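Local coordinates for protein 2-oxoglutarate-dependent dioxygenase DAO (Oryza sativa subsp. indica, PDB 6KUN) that probably oxidises the auxin indole-3-acetic acid irreversibly to inactive 2-oxoindole-3-acetic acid, using iron(II) and 2-oxoglutarate, at residues 84-89 with 156-161; 170-175 with 231-236; 182-187 with 240-245. One frame throughout, in Å; residues are numbered along the deposited sequence.

Contact 1: 84-89 with 156-161; sequences PLYEAF and NRYNYT. With AKG (2-oxoglutaric acid), chain G.
Tyr86, Glu87 and Ala88 run against Tyr158, Arg157 and Asn156 as an antiparallel ladder, the two short strands 4.8 Å apart at closest approach and 167° from one N-to-C direction to the other. Glu87 and Arg157 form the hydrogen-bonded pair, each backbone N reaching the other's O at 2.9 Å; the pairs before and after it are non-hydrogen-bonded. Beyond the strand ends, Asn159 N closes the ladder on Leu85 O at 2.7 Å.

Tyr86, Tyr158 and Asn156 share the face that looks to 2-oxoglutarate. With CG anti to the backbone N (chi1 174°), the Tyr86 ring runs alongside that of Tyr158, the planes 38° apart, and Tyr86 CD1 lies over one face of it, 3.4 Å from Tyr158 CE2. Tyr86 OH donates to Asn156 OD1 at 2.7 Å, from above the amide plane. That bond is likely to steady the amide, whose Asn156 ND2 lies 2.8 Å from 2-oxoglutarate O4. Tyr158 OH makes a very short bond of 2.5 Å to the same O4.

The opposite face is ionic. Glu87 OE1 takes three donors: Arg157 NE and NH2 hold it side-on, meeting it from above the carboxylate plane, and Asn159 ND2 comes in on the anti side at 2.8 Å, somewhat out of that plane. Glu87 OE2 goes instead to Tyr76 OH and Lys64 NZ.

In the mixed sheet, strand 86-92 lies between 151-158 and 75-77, with 242-249 beyond 151-158; Phe57 of helix 43-57 packs on the Glu87 and Arg157 side chains.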
loop_
_atom_site.group_PDB
_atom_site.type_symbol
_atom_site.label_atom_id
_atom_site.label_comp_id
_atom_site.label_asym_id
_atom_site.label_seq_id
_atom_site.Cartn_x
_atom_site.Cartn_y
_atom_site.Cartn_z
ATOM N N PRO B 84 -8.644 -24.920 4.339
ATOM C CA PRO B 84 -9.817 -24.466 5.093
ATOM C C PRO B 84 -10.043 -22.962 4.962
ATOM O O PRO B 84 -11.121 -22.535 4.549
ATOM C CB PRO B 84 -9.463 -24.828 6.536
ATOM C CG PRO B 84 -7.974 -24.799 6.578
ATOM C CD PRO B 84 -7.504 -25.235 5.218
ATOM N N LEU B 85 -9.032 -22.174 5.313
ATOM C CA LEU B 85 -9.125 -20.766 5.233
ATOM C C LEU B 85 -8.457 -20.226 3.936
ATOM O O LEU B 85 -8.413 -19.049 3.712
ATOM C CB LEU B 85 -8.512 -20.136 6.461
ATOM C CG LEU B 85 -9.017 -20.341 7.894
ATOM C CD1 LEU B 85 -8.307 -19.393 8.827
ATOM C CD2 LEU B 85 -10.509 -20.219 8.043
ATOM N N TYR B 86 -7.955 -21.125 3.105
ATOM C CA TYR B 86 -7.145 -20.799 1.938
ATOM C C TYR B 86 -7.952 -20.962 0.661
ATOM O O TYR B 86 -8.661 -21.956 0.496
ATOM C CB TYR B 86 -5.904 -21.690 1.902
ATOM C CG TYR B 86 -5.045 -21.552 0.664
ATOM C CD1 TYR B 86 -4.336 -20.381 0.412
ATOM C CD2 TYR B 86 -4.927 -22.587 -0.244
ATOM C CE1 TYR B 86 -3.548 -20.249 -0.705
ATOM C CE2 TYR B 86 -4.126 -22.462 -1.377
ATOM C CZ TYR B 86 -3.442 -21.283 -1.595
ATOM O OH TYR B 86 -2.640 -21.115 -2.694
ATOM N N GLU B 87 -7.875 -19.962 -0.214
ATOM C CA GLU B 87 -8.421 -20.044 -1.564
ATOM C C GLU B 87 -7.436 -19.358 -2.500
ATOM O O GLU B 87 -6.596 -18.564 -2.072
ATOM C CB GLU B 87 -9.826 -19.440 -1.661
ATOM C CG GLU B 87 -9.897 -17.931 -1.593
ATOM C CD GLU B 87 -11.333 -17.426 -1.429
ATOM O OE1 GLU B 87 -11.634 -16.852 -0.356
ATOM O OE2 GLU B 87 -12.171 -17.602 -2.362
ATOM N N ALA B 88 -7.528 -19.685 -3.777
ATOM C CA ALA B 88 -6.499 -19.208 -4.676
ATOM C C ALA B 88 -6.942 -19.325 -6.121
ATOM O O ALA B 88 -7.918 -20.004 -6.447
ATOM C CB ALA B 88 -5.193 -19.987 -4.475
ATOM N N PHE B 89 -6.198 -18.613 -6.973
ATOM C CA PHE B 89 -6.253 -18.728 -8.424
ATOM C C PHE B 89 -4.854 -19.085 -8.872
ATOM O O PHE B 89 -3.898 -18.370 -8.517
ATOM C CB PHE B 89 -6.658 -17.402 -9.106
ATOM C CG PHE B 89 -8.062 -16.962 -8.837
ATOM C CD1 PHE B 89 -8.389 -16.287 -7.671
ATOM C CD2 PHE B 89 -9.045 -17.141 -9.809
ATOM C CE1 PHE B 89 -9.687 -15.827 -7.447
ATOM C CE2 PHE B 89 -10.344 -16.695 -9.602
ATOM C CZ PHE B 89 -10.672 -16.037 -8.434
ATOM N N ASN B 156 -3.289 -15.708 -3.987
ATOM C CA ASN B 156 -3.718 -16.427 -2.790
ATOM C C ASN B 156 -4.520 -15.507 -1.860
ATOM O O ASN B 156 -4.221 -14.317 -1.723
ATOM C CB ASN B 156 -2.536 -16.987 -1.953
ATOM C CG ASN B 156 -1.469 -17.693 -2.792
ATOM O OD1 ASN B 156 -1.713 -18.730 -3.390
ATOM N ND2 ASN B 156 -0.261 -17.131 -2.801
ATOM N N ARG B 157 -5.473 -16.095 -1.145
ATOM C CA ARG B 157 -6.142 -15.408 -0.046
ATOM C C ARG B 157 -6.310 -16.361 1.124
ATOM O O ARG B 157 -6.826 -17.471 0.964
ATOM C CB ARG B 157 -7.502 -14.869 -0.472
ATOM C CG ARG B 157 -8.154 -13.999 0.546
ATOM C CD ARG B 157 -9.346 -13.280 -0.035
ATOM N NE ARG B 157 -10.567 -14.061 0.033
ATOM C CZ ARG B 157 -11.790 -13.525 0.108
ATOM N NH1 ARG B 157 -11.930 -12.214 0.130
ATOM N NH2 ARG B 157 -12.856 -14.302 0.165
ATOM N N TYR B 158 -5.857 -15.929 2.296
ATOM C CA TYR B 158 -6.053 -16.664 3.554
ATOM C C TYR B 158 -7.103 -15.900 4.350
ATOM O O TYR B 158 -6.907 -14.731 4.693
ATOM C CB TYR B 158 -4.735 -16.829 4.330
ATOM C CG TYR B 158 -3.621 -17.459 3.496
ATOM C CD1 TYR B 158 -2.947 -16.713 2.535
ATOM C CD2 TYR B 158 -3.259 -18.790 3.655
ATOM C CE1 TYR B 158 -1.952 -17.269 1.760
ATOM C CE2 TYR B 158 -2.266 -19.359 2.881
ATOM C CZ TYR B 158 -1.613 -18.589 1.937
ATOM O OH TYR B 158 -0.613 -19.136 1.161
ATOM N N ASN B 159 -8.237 -16.535 4.594
ATOM C CA ASN B 159 -9.384 -15.862 5.202
ATOM C C ASN B 159 -9.309 -15.957 6.719
ATOM O O ASN B 159 -10.006 -16.728 7.376
ATOM C CB ASN B 159 -10.672 -16.453 4.657
ATOM C CG ASN B 159 -10.861 -16.118 3.208
ATOM O OD1 ASN B 159 -10.882 -14.942 2.850
ATOM N ND2 ASN B 159 -10.945 -17.140 2.364
ATOM N N TYR B 160 -8.443 -15.121 7.268
ATOM C CA TYR B 160 -8.259 -15.025 8.699
ATOM C C TYR B 160 -9.460 -14.383 9.373
ATOM O O TYR B 160 -10.197 -13.600 8.766
ATOM C CB TYR B 160 -7.016 -14.197 9.000
ATOM C CG TYR B 160 -5.705 -14.796 8.537
ATOM C CD1 TYR B 160 -5.548 -16.174 8.409
ATOM C CD2 TYR B 160 -4.619 -13.977 8.257
ATOM C CE1 TYR B 160 -4.356 -16.715 8.023
ATOM C CE2 TYR B 160 -3.412 -14.509 7.865
ATOM C CZ TYR B 160 -3.289 -15.877 7.749
ATOM O OH TYR B 160 -2.094 -16.397 7.369
ATOM N N THR B 161 -9.637 -14.720 10.650
ATOM C CA THR B 161 -10.664 -14.155 11.505
ATOM C C THR B 161 -10.057 -13.952 12.886
ATOM O O THR B 161 -8.877 -14.277 13.138
ATOM C CB THR B 161 -11.861 -15.091 11.591
ATOM O OG1 THR B 161 -11.456 -16.212 12.385
ATOM C CG2 THR B 161 -12.306 -15.571 10.180
HETATM C C1 AKG G . 4.809 -20.072 -0.422
HETATM O O1 AKG G . 5.214 -19.001 -0.924
HETATM O O2 AKG G . 4.993 -21.175 -0.981
HETATM C C2 AKG G . 4.101 -20.034 0.854
HETATM O O5 AKG G . 4.538 -20.644 1.816
HETATM C C3 AKG G . 2.825 -19.236 0.976
HETATM C C4 AKG G . 2.982 -17.911 0.241
HETATM C C5 AKG G . 1.716 -17.102 0.386
HETATM O O3 AKG G . 1.757 -16.041 1.048
HETATM O O4 AKG G . 0.673 -17.522 -0.162
#

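Contact 2: 170-175 with 231-236; sequences VQVHTD and KHRVQC. With AKG (2-oxoglutaric acid), chain G.
Four backbone bonds tie Val170 to Val234 and His173 to His232, both antiparallel hydrogen-bonded pairs, the register slipping by one residue between them in a beta bulge. His173 N to His232 O, His232 N to His173 O and Val170 N to Val234 O are all 3.0 Å; Val234 N to Val170 O completes the set.

His173 ND1 donates a hydrogen bond to Gln171 O at 2.9 Å, and His232 ND1 reaches Val230 O weakly, which leaves both NE2 atoms turned inward. There they make weak contacts with O2 of 2-oxoglutarate, His173 NE2 at 3.5 Å and His232 NE2 at 3.3 Å. Asp175 OD1 is 3.0 Å from the same O2; in a metal-loaded site these three atoms would probably point at iron(II) instead, as the two-histidine, one-carboxylate triad of this family. The rings meet obliquely, His232 CE1 over a face of His173. Asp175 OD1 also lies 3.2 Å from His232 CE1, while OD2 is bonded to Thr180 OG1. Val170 is eclipsed (chi1 1°), a strained rotamer that goes with the tight 3.3 Å between Val170 CG1 and Val234 CB.

Arg233 NE forms a salt bridge with Glu192 OE1, and its guanidinium makes a cation-pi contact with Phe201; Thr174 OG1 bonds to Asp217. Strand 232-235 runs between 168-173 and 191-194 in the four-stranded sheet, Val193 and Leu191 packing against His232 and Val234.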
loop_
_atom_site.group_PDB
_atom_site.type_symbol
_atom_site.label_atom_id
_atom_site.label_comp_id
_atom_site.label_asym_id
_atom_site.label_seq_id
_atom_site.Cartn_x
_atom_site.Cartn_y
_atom_site.Cartn_z
ATOM N N VAL B 170 0.130 -21.261 7.072
ATOM C CA VAL B 170 0.597 -22.371 6.251
ATOM C C VAL B 170 1.745 -23.023 7.010
ATOM O O VAL B 170 2.572 -22.311 7.599
ATOM C CB VAL B 170 1.019 -21.955 4.808
ATOM C CG1 VAL B 170 0.887 -20.449 4.558
ATOM C CG2 VAL B 170 2.437 -22.446 4.439
ATOM N N GLN B 171 1.777 -24.369 7.011
ATOM C CA GLN B 171 2.742 -25.140 7.771
ATOM C C GLN B 171 4.139 -25.073 7.129
ATOM O O GLN B 171 4.306 -24.586 5.999
ATOM C CB GLN B 171 2.351 -26.620 7.850
ATOM C CG GLN B 171 0.870 -26.963 7.809
ATOM C CD GLN B 171 0.623 -28.354 7.192
ATOM O OE1 GLN B 171 1.559 -29.018 6.730
ATOM N NE2 GLN B 171 -0.636 -28.785 7.174
ATOM N N VAL B 172 5.139 -25.646 7.816
ATOM C CA VAL B 172 6.530 -25.500 7.398
ATOM C C VAL B 172 6.834 -26.394 6.195
ATOM O O VAL B 172 6.717 -27.617 6.274
ATOM C CB VAL B 172 7.498 -25.829 8.548
ATOM C CG1 VAL B 172 8.921 -25.639 8.013
ATOM C CG2 VAL B 172 7.251 -24.972 9.760
ATOM N N HIS B 173 7.367 -25.793 5.139
ATOM C CA HIS B 173 7.703 -26.543 3.949
ATOM C C HIS B 173 8.741 -25.765 3.164
ATOM O O HIS B 173 9.018 -24.594 3.441
ATOM C CB HIS B 173 6.472 -26.755 3.081
ATOM C CG HIS B 173 5.930 -25.472 2.531
ATOM N ND1 HIS B 173 5.423 -24.473 3.337
ATOM C CD2 HIS B 173 5.859 -24.999 1.269
ATOM C CE1 HIS B 173 5.033 -23.457 2.594
ATOM N NE2 HIS B 173 5.284 -23.754 1.335
ATOM N N THR B 174 9.276 -26.426 2.150
ATOM C CA THR B 174 10.088 -25.789 1.121
ATOM C C THR B 174 9.233 -25.796 -0.140
ATOM O O THR B 174 8.354 -26.626 -0.282
ATOM C CB THR B 174 11.413 -26.515 0.862
ATOM O OG1 THR B 174 11.151 -27.882 0.488
ATOM C CG2 THR B 174 12.352 -26.439 2.073
ATOM N N ASP B 175 9.535 -24.891 -1.057
ATOM C CA ASP B 175 9.012 -25.000 -2.405
ATOM C C ASP B 175 9.789 -26.082 -3.141
ATOM O O ASP B 175 11.013 -26.141 -3.033
ATOM C CB ASP B 175 9.160 -23.676 -3.157
ATOM C CG ASP B 175 8.405 -22.536 -2.506
ATOM O OD1 ASP B 175 7.459 -22.800 -1.735
ATOM O OD2 ASP B 175 8.755 -21.378 -2.778
ATOM N N LYS B 231 13.356 -23.299 4.381
ATOM C CA LYS B 231 12.119 -23.693 5.020
ATOM C C LYS B 231 11.375 -22.435 5.429
ATOM O O LYS B 231 11.988 -21.492 5.954
ATOM C CB LYS B 231 12.348 -24.589 6.221
ATOM C CG LYS B 231 13.001 -25.927 5.895
ATOM C CD LYS B 231 13.086 -26.776 7.171
ATOM C CE LYS B 231 13.649 -28.175 6.895
ATOM N NZ LYS B 231 13.769 -28.968 8.151
ATOM N N HIS B 232 10.059 -22.431 5.161
ATOM C CA HIS B 232 9.249 -21.274 5.471
ATOM C C HIS B 232 7.840 -21.689 5.855
ATOM O O HIS B 232 7.367 -22.789 5.546
ATOM C CB HIS B 232 9.201 -20.239 4.325
ATOM C CG HIS B 232 8.649 -20.767 3.033
ATOM N ND1 HIS B 232 9.387 -21.543 2.170
ATOM C CD2 HIS B 232 7.448 -20.592 2.438
ATOM C CE1 HIS B 232 8.659 -21.845 1.113
ATOM N NE2 HIS B 232 7.480 -21.277 1.247
ATOM N N ARG B 233 7.184 -20.765 6.550
ATOM C CA ARG B 233 5.812 -20.936 6.980
ATOM C C ARG B 233 5.168 -19.552 7.027
ATOM O O ARG B 233 5.815 -18.528 6.790
ATOM C CB ARG B 233 5.752 -21.635 8.339
ATOM C CG ARG B 233 6.200 -20.739 9.469
ATOM C CD ARG B 233 6.460 -21.499 10.759
ATOM N NE ARG B 233 6.877 -20.577 11.819
ATOM C CZ ARG B 233 7.074 -20.931 13.085
ATOM N NH1 ARG B 233 6.893 -22.191 13.449
ATOM N NH2 ARG B 233 7.454 -20.021 13.984
ATOM N N VAL B 234 3.891 -19.524 7.367
ATOM C CA VAL B 234 3.160 -18.266 7.512
ATOM C C VAL B 234 2.305 -18.338 8.770
ATOM O O VAL B 234 1.327 -19.098 8.809
ATOM C CB VAL B 234 2.283 -17.976 6.288
ATOM C CG1 VAL B 234 1.437 -16.731 6.562
ATOM C CG2 VAL B 234 3.142 -17.768 5.069
ATOM N N GLN B 235 2.669 -17.558 9.790
ATOM C CA GLN B 235 1.817 -17.409 10.959
ATOM C C GLN B 235 0.694 -16.419 10.682
ATOM O O GLN B 235 0.905 -15.397 10.024
ATOM C CB GLN B 235 2.607 -16.884 12.158
ATOM C CG GLN B 235 3.410 -17.902 12.902
ATOM C CD GLN B 235 4.073 -17.286 14.119
ATOM O OE1 GLN B 235 3.710 -16.188 14.546
ATOM N NE2 GLN B 235 5.055 -17.984 14.680
ATOM N N CYS B 236 -0.482 -16.704 11.221
ATOM C CA CYS B 236 -1.569 -15.732 11.215
ATOM C C CYS B 236 -1.280 -14.686 12.287
ATOM O O CYS B 236 -1.187 -15.002 13.482
ATOM C CB CYS B 236 -2.928 -16.377 11.467
ATOM S SG CYS B 236 -4.237 -15.065 11.653
HETATM C C1 AKG G . 4.809 -20.072 -0.422
HETATM O O1 AKG G . 5.214 -19.001 -0.924
HETATM O O2 AKG G . 4.993 -21.175 -0.981
HETATM C C2 AKG G . 4.101 -20.034 0.854
HETATM O O5 AKG G . 4.538 -20.644 1.816
HETATM C C3 AKG G . 2.825 -19.236 0.976
HETATM C C4 AKG G . 2.982 -17.911 0.241
HETATM C C5 AKG G . 1.716 -17.102 0.386
HETATM O O3 AKG G . 1.757 -16.041 1.048
HETATM O O4 AKG G . 0.673 -17.522 -0.162
#

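Contact 3: 182-187 with 240-245; sequences LQEDEC and VPRVSI. With AKG (2-oxoglutaric acid), chain G.
Asp185 reaches Val243 because its CG stands roughly opposite the backbone N (chi1 -156°), which carries Asp185 OD2 to Val243 N, 3.0 Å away and nearly straight at 173°. The other oxygen, OD1, turns back to Cys187 N in an Asx turn. With an alanine in place of Asp185, Val243 N would probably be left without its acceptor and Cys187 N without the oxygen that closes the turn. Arg242 is extended from CG to NE and Glu184 beyond CG, and the two side chains cross at about a right angle; Glu184 CG lies 3.5 Å from Arg242 NH2, and the ion pair from OE2 to NE is long. Glu184 OE2 also takes a weak bond from Leu191 N.

Gln183 and Ile245 supply the sheet bonds, Gln183 N to Ile245 O being the shorter at 2.7 Å. Cys187 forms a disulfide with Cys187 of the second subunit. Arg242 points both NH groups at O3 of 2-oxoglutarate, although the position of O3 is doubtful. Ser244 OG, held by Asn156 ND2, lies 2.8 Å from O4, and Leu182 CD2 comes near O1. Arg242 and Ser244 form the Arg-x-Ser motif with which the jelly-roll dioxygenases of this family hold the distal carboxylate.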
loop_
_atom_site.group_PDB
_atom_site.type_symbol
_atom_site.label_atom_id
_atom_site.label_comp_id
_atom_site.label_asym_id
_atom_site.label_seq_id
_atom_site.Cartn_x
_atom_site.Cartn_y
_atom_site.Cartn_z
ATOM N N LEU B 182 7.707 -13.644 -4.492
ATOM C CA LEU B 182 6.476 -13.417 -3.742
ATOM C C LEU B 182 6.242 -11.916 -3.583
ATOM O O LEU B 182 7.181 -11.156 -3.324
ATOM C CB LEU B 182 6.566 -14.061 -2.335
ATOM C CG LEU B 182 6.917 -15.535 -2.168
ATOM C CD1 LEU B 182 7.156 -15.824 -0.685
ATOM C CD2 LEU B 182 5.831 -16.427 -2.711
ATOM N N GLN B 183 4.974 -11.521 -3.669
ATOM C CA GLN B 183 4.529 -10.184 -3.297
ATOM C C GLN B 183 3.527 -10.316 -2.149
ATOM O O GLN B 183 2.384 -10.724 -2.358
ATOM C CB GLN B 183 3.883 -9.477 -4.488
ATOM C CG GLN B 183 3.246 -8.141 -4.146
ATOM C CD GLN B 183 3.888 -6.983 -4.884
ATOM O OE1 GLN B 183 3.367 -6.508 -5.893
ATOM N NE2 GLN B 183 5.028 -6.522 -4.382
ATOM N N GLU B 184 3.964 -9.982 -0.937
ATOM C CA GLU B 184 3.175 -10.218 0.267
ATOM C C GLU B 184 2.244 -9.037 0.510
ATOM O O GLU B 184 2.442 -7.939 -0.003
ATOM C CB GLU B 184 4.100 -10.439 1.478
ATOM C CG GLU B 184 3.401 -10.860 2.781
ATOM C CD GLU B 184 4.397 -11.196 3.885
ATOM O OE1 GLU B 184 5.616 -11.062 3.644
ATOM O OE2 GLU B 184 3.969 -11.596 4.987
ATOM N N ASP B 185 1.201 -9.289 1.280
ATOM C CA ASP B 185 0.277 -8.232 1.663
ATOM C C ASP B 185 1.009 -7.199 2.495
ATOM O O ASP B 185 1.609 -7.553 3.506
ATOM C CB ASP B 185 -0.871 -8.831 2.464
ATOM C CG ASP B 185 -2.103 -7.991 2.399
ATOM O OD1 ASP B 185 -1.965 -6.747 2.345
ATOM O OD2 ASP B 185 -3.202 -8.592 2.382
ATOM N N GLU B 186 0.969 -5.927 2.070
ATOM C CA GLU B 186 1.641 -4.876 2.822
ATOM C C GLU B 186 1.133 -4.787 4.256
ATOM O O GLU B 186 1.903 -4.489 5.170
ATOM C CB GLU B 186 1.432 -3.518 2.141
ATOM C CG GLU B 186 1.771 -3.474 0.667
ATOM C CD GLU B 186 1.466 -2.116 0.053
ATOM O OE1 GLU B 186 1.107 -2.079 -1.143
ATOM O OE2 GLU B 186 1.582 -1.091 0.773
ATOM N N CYS B 187 -0.146 -5.062 4.474
ATOM C CA CYS B 187 -0.742 -4.870 5.787
ATOM C C CYS B 187 -0.645 -6.089 6.679
ATOM O O CYS B 187 -0.514 -5.944 7.895
ATOM C CB CYS B 187 -2.205 -4.469 5.616
ATOM S SG CYS B 187 -2.338 -3.110 4.427
ATOM N N VAL B 240 -7.464 -10.163 9.767
ATOM C CA VAL B 240 -7.961 -9.757 8.451
ATOM C C VAL B 240 -7.378 -10.657 7.365
ATOM O O VAL B 240 -6.295 -11.227 7.541
ATOM C CB VAL B 240 -7.626 -8.279 8.174
ATOM C CG1 VAL B 240 -8.163 -7.411 9.294
ATOM C CG2 VAL B 240 -6.116 -8.092 8.069
ATOM N N PRO B 241 -8.072 -10.846 6.247
ATOM C CA PRO B 241 -7.533 -11.704 5.181
ATOM C C PRO B 241 -6.162 -11.239 4.698
ATOM O O PRO B 241 -5.914 -10.042 4.540
ATOM C CB PRO B 241 -8.572 -11.582 4.063
ATOM C CG PRO B 241 -9.819 -11.094 4.731
ATOM C CD PRO B 241 -9.397 -10.294 5.926
ATOM N N ARG B 242 -5.289 -12.204 4.424
ATOM C CA ARG B 242 -3.977 -11.926 3.850
ATOM C C ARG B 242 -3.936 -12.346 2.381
ATOM O O ARG B 242 -4.176 -13.507 2.050
ATOM C CB ARG B 242 -2.883 -12.649 4.637
ATOM C CG ARG B 242 -1.523 -12.645 3.957
ATOM C CD ARG B 242 -0.467 -13.301 4.831
ATOM N NE ARG B 242 0.828 -13.376 4.162
ATOM C CZ ARG B 242 1.121 -14.241 3.196
ATOM N NH1 ARG B 242 0.209 -15.110 2.783
ATOM N NH2 ARG B 242 2.326 -14.238 2.643
ATOM N N VAL B 243 -3.631 -11.392 1.506
ATOM C CA VAL B 243 -3.591 -11.636 0.072
ATOM C C VAL B 243 -2.147 -11.568 -0.413
ATOM O O VAL B 243 -1.369 -10.673 -0.026
ATOM C CB VAL B 243 -4.489 -10.657 -0.703
ATOM C CG1 VAL B 243 -4.277 -10.834 -2.160
ATOM C CG2 VAL B 243 -5.949 -10.921 -0.331
ATOM N N SER B 244 -1.782 -12.539 -1.241
ATOM C CA SER B 244 -0.432 -12.586 -1.750
ATOM C C SER B 244 -0.444 -13.045 -3.188
ATOM O O SER B 244 -1.421 -13.609 -3.675
ATOM C CB SER B 244 0.475 -13.507 -0.902
ATOM O OG SER B 244 0.126 -14.859 -1.012
ATOM N N ILE B 245 0.665 -12.777 -3.860
ATOM C CA ILE B 245 0.878 -13.162 -5.246
ATOM C C ILE B 245 2.253 -13.818 -5.308
ATOM O O ILE B 245 3.236 -13.316 -4.720
ATOM C CB ILE B 245 0.805 -11.934 -6.156
ATOM C CG1 ILE B 245 -0.482 -11.153 -5.898
ATOM C CG2 ILE B 245 0.852 -12.311 -7.577
ATOM C CD1 ILE B 245 -0.473 -9.812 -6.509
HETATM C C1 AKG G . 4.809 -20.072 -0.422
HETATM O O1 AKG G . 5.214 -19.001 -0.924
HETATM O O2 AKG G . 4.993 -21.175 -0.981
HETATM C C2 AKG G . 4.101 -20.034 0.854
HETATM O O5 AKG G . 4.538 -20.644 1.816
HETATM C C3 AKG G . 2.825 -19.236 0.976
HETATM C C4 AKG G . 2.982 -17.911 0.241
HETATM C C5 AKG G . 1.716 -17.102 0.386
HETATM O O3 AKG G . 1.757 -16.041 1.048
HETATM O O4 AKG G . 0.673 -17.522 -0.162
#

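Following the chain, contact 1 closes first, bringing 156-161 back to 84-89 over a span that is largely helical and includes helices 97-106 and 111-138. Contacts 2 and 3 come after it and cross: 170-175, 182-187, 231-236 and 240-245 alternate, as expected of a jelly roll whose strands go back and forth between two sheets. Contacts 1 and 3 share the mixed sheet, where strands 151-158 and 242-249 are neighbours joined by probable bonds such as Tyr158 N to Arg242 O. Contact 2 belongs to the four-stranded sheet, reaching contact 1 through Tyr160 and Cys236. All three touch 2-oxoglutarate, which lies between the sheets.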